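Local coordinates for protein nicking enzyme (Staphylococcus aureus, PDB 4HTE) that probably nicks plasmid DNA at the origin of transfer during conjugation, the chain here being its C-terminal, largely alpha-helical domain, at residues G270-K275 with Y333-E338. Residues are numbered along the deposited sequence; the frame is centred on the assembly and turned at random.
Sequences GNFIPK and YQESNE
Glu335 reaches off helix 327-339 to the loop backbone, where its OE1 accepts a hydrogen bond from the N-H of Lys275. The bond is bent, and its modelled length is too short to be trusted at 3.0 Å resolution. Beyond CG the chain of Glu335 runs extended, which carries the carboxylate to the loop; its CD lies 3.9 Å from CB of Pro274. OE1 also accepts from the N-H of Tyr276, while OE2 pairs with Arg281, so this buried acid is gripped at both oxygens and would probably stay charged. Its aliphatic part does separate work: CG comes to the edge of the Phe272 ring, in plane, 3.5 Å from CZ, and ring and carboxylate planes stand 75° apart.

The loop, 270-275, links helix 245-269 to helix 278-293, so the contact clasps an interhelical connection to a later helix of this all-helical domain. Lys275 sends its extended chain away from Glu335 to a salt bridge with Asp320, a calcium-binding residue of this protein. Separately, the Lys275 side chain comes within about 4 Å of a calcium ion in the model, nearest atoms.

In contrast to the buried Glu335, the Glu338 side is exposed to solvent. There CG of Glu338 lies over one face of the Phe272 ring, offset toward its rim, in a CH-pi contact 3.7 Å from the ring centroid and 20° off the normal. Phe272 CG stands opposite the backbone nitrogen (chi1 -179°), which swings the ring out to the helix. Met266 of helix 245-269 also touches the Phe272 side chain.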
loop_
_atom_site.group_PDB
_atom_site.type_symbol
_atom_site.label_atom_id
_atom_site.label_comp_id
_atom_site.label_asym_id
_atom_site.label_seq_id
_atom_site.Cartn_x
_atom_site.Cartn_y
_atom_site.Cartn_z
ATOM N N GLY A 270 -24.942 10.183 -10.992
ATOM C CA GLY A 270 -24.503 11.556 -11.156
ATOM C C GLY A 270 -25.037 12.486 -10.082
ATOM O O GLY A 270 -24.713 13.674 -10.067
ATOM N N ASN A 271 -25.844 11.948 -9.171
ATOM C CA ASN A 271 -26.453 12.756 -8.123
ATOM C C ASN A 271 -25.747 12.560 -6.791
ATOM O O ASN A 271 -25.309 11.458 -6.463
ATOM C CB ASN A 271 -27.938 12.418 -7.969
ATOM C CG ASN A 271 -28.717 12.593 -9.258
ATOM O OD1 ASN A 271 -29.527 11.742 -9.625
ATOM N ND2 ASN A 271 -28.480 13.699 -9.953
ATOM N N PHE A 272 -25.648 13.638 -6.025
ATOM C CA PHE A 272 -24.965 13.597 -4.740
ATOM C C PHE A 272 -25.817 12.911 -3.671
ATOM O O PHE A 272 -27.039 12.862 -3.779
ATOM C CB PHE A 272 -24.582 15.008 -4.291
ATOM C CG PHE A 272 -23.852 15.048 -2.974
ATOM C CD1 PHE A 272 -22.493 14.779 -2.913
ATOM C CD2 PHE A 272 -24.522 15.358 -1.801
ATOM C CE1 PHE A 272 -21.818 14.815 -1.708
ATOM C CE2 PHE A 272 -23.851 15.395 -0.591
ATOM C CZ PHE A 272 -22.497 15.123 -0.548
ATOM N N ILE A 273 -25.163 12.392 -2.637
ATOM C CA ILE A 273 -25.849 11.729 -1.531
ATOM C C ILE A 273 -25.148 12.073 -0.219
ATOM O O ILE A 273 -23.920 12.068 -0.161
ATOM C CB ILE A 273 -25.838 10.200 -1.696
ATOM C CG1 ILE A 273 -26.489 9.793 -3.018
ATOM C CG2 ILE A 273 -26.557 9.538 -0.531
ATOM C CD1 ILE A 273 -26.398 8.319 -3.299
ATOM N N PRO A 274 -25.920 12.368 0.842
ATOM C CA PRO A 274 -25.295 12.723 2.118
ATOM C C PRO A 274 -25.103 11.525 3.050
ATOM O O PRO A 274 -26.043 10.764 3.292
ATOM C CB PRO A 274 -26.297 13.710 2.718
ATOM C CG PRO A 274 -27.642 13.344 2.090
ATOM C CD PRO A 274 -27.388 12.387 0.947
ATOM N N LYS A 275 -23.886 11.362 3.558
ATOM C CA LYS A 275 -23.581 10.302 4.512
ATOM C C LYS A 275 -24.338 10.478 5.826
ATOM O O LYS A 275 -24.709 9.495 6.471
ATOM C CB LYS A 275 -22.073 10.260 4.782
ATOM C CG LYS A 275 -21.673 9.464 6.015
ATOM C CD LYS A 275 -20.277 8.881 5.858
ATOM C CE LYS A 275 -19.683 8.444 7.188
ATOM N NZ LYS A 275 -18.402 7.701 7.007
ATOM N N TYR A 333 -17.399 18.896 5.198
ATOM C CA TYR A 333 -17.536 20.234 4.634
ATOM C C TYR A 333 -18.162 20.124 3.250
ATOM O O TYR A 333 -19.163 20.775 2.955
ATOM C CB TYR A 333 -16.163 20.909 4.551
ATOM C CG TYR A 333 -16.182 22.424 4.409
ATOM C CD1 TYR A 333 -17.271 23.092 3.859
ATOM C CD2 TYR A 333 -15.097 23.183 4.824
ATOM C CE1 TYR A 333 -17.274 24.472 3.732
ATOM C CE2 TYR A 333 -15.093 24.559 4.701
ATOM C CZ TYR A 333 -16.184 25.198 4.155
ATOM O OH TYR A 333 -16.186 26.569 4.027
ATOM N N GLN A 334 -17.576 19.284 2.404
ATOM C CA GLN A 334 -18.092 19.064 1.064
ATOM C C GLN A 334 -19.579 18.735 1.104
ATOM O O GLN A 334 -20.354 19.231 0.288
ATOM C CB GLN A 334 -17.333 17.921 0.400
ATOM C CG GLN A 334 -17.506 17.849 -1.096
ATOM C CD GLN A 334 -16.817 16.641 -1.682
ATOM O OE1 GLN A 334 -17.016 15.520 -1.219
ATOM N NE2 GLN A 334 -15.987 16.864 -2.693
ATOM N N GLU A 335 -19.967 17.891 2.054
ATOM C CA GLU A 335 -21.365 17.506 2.219
ATOM C C GLU A 335 -22.227 18.719 2.544
ATOM O O GLU A 335 -23.228 18.976 1.879
ATOM C CB GLU A 335 -21.508 16.471 3.338
ATOM C CG GLU A 335 -22.400 15.294 2.990
ATOM C CD GLU A 335 -22.842 14.521 4.215
ATOM O OE1 GLU A 335 -22.668 13.287 4.232
ATOM O OE2 GLU A 335 -23.363 15.144 5.161
ATOM N N SER A 336 -21.832 19.459 3.576
ATOM C CA SER A 336 -22.573 20.636 4.014
ATOM C C SER A 336 -22.775 21.621 2.869
ATOM O O SER A 336 -23.887 22.092 2.633
ATOM C CB SER A 336 -21.834 21.329 5.158
ATOM O OG SER A 336 -21.646 20.446 6.248
ATOM N N ASN A 337 -21.691 21.935 2.169
ATOM C CA ASN A 337 -21.741 22.872 1.055
ATOM C C ASN A 337 -22.738 22.416 -0.006
ATOM O O ASN A 337 -23.454 23.229 -0.589
ATOM C CB ASN A 337 -20.350 23.015 0.430
ATOM C CG ASN A 337 -20.260 24.176 -0.545
ATOM O OD1 ASN A 337 -21.274 24.717 -0.983
ATOM N ND2 ASN A 337 -19.036 24.558 -0.895
ATOM N N GLU A 338 -22.789 21.107 -0.239
ATOM C CA GLU A 338 -23.617 20.547 -1.301
ATOM C C GLU A 338 -25.103 20.622 -0.960
ATOM O O GLU A 338 -25.915 21.035 -1.790
ATOM C CB GLU A 338 -23.221 19.093 -1.567
ATOM C CG GLU A 338 -23.561 18.603 -2.963
ATOM C CD GLU A 338 -22.728 19.281 -4.033
ATOM O OE1 GLU A 338 -21.869 20.115 -3.680
ATOM O OE2 GLU A 338 -22.930 18.976 -5.227
#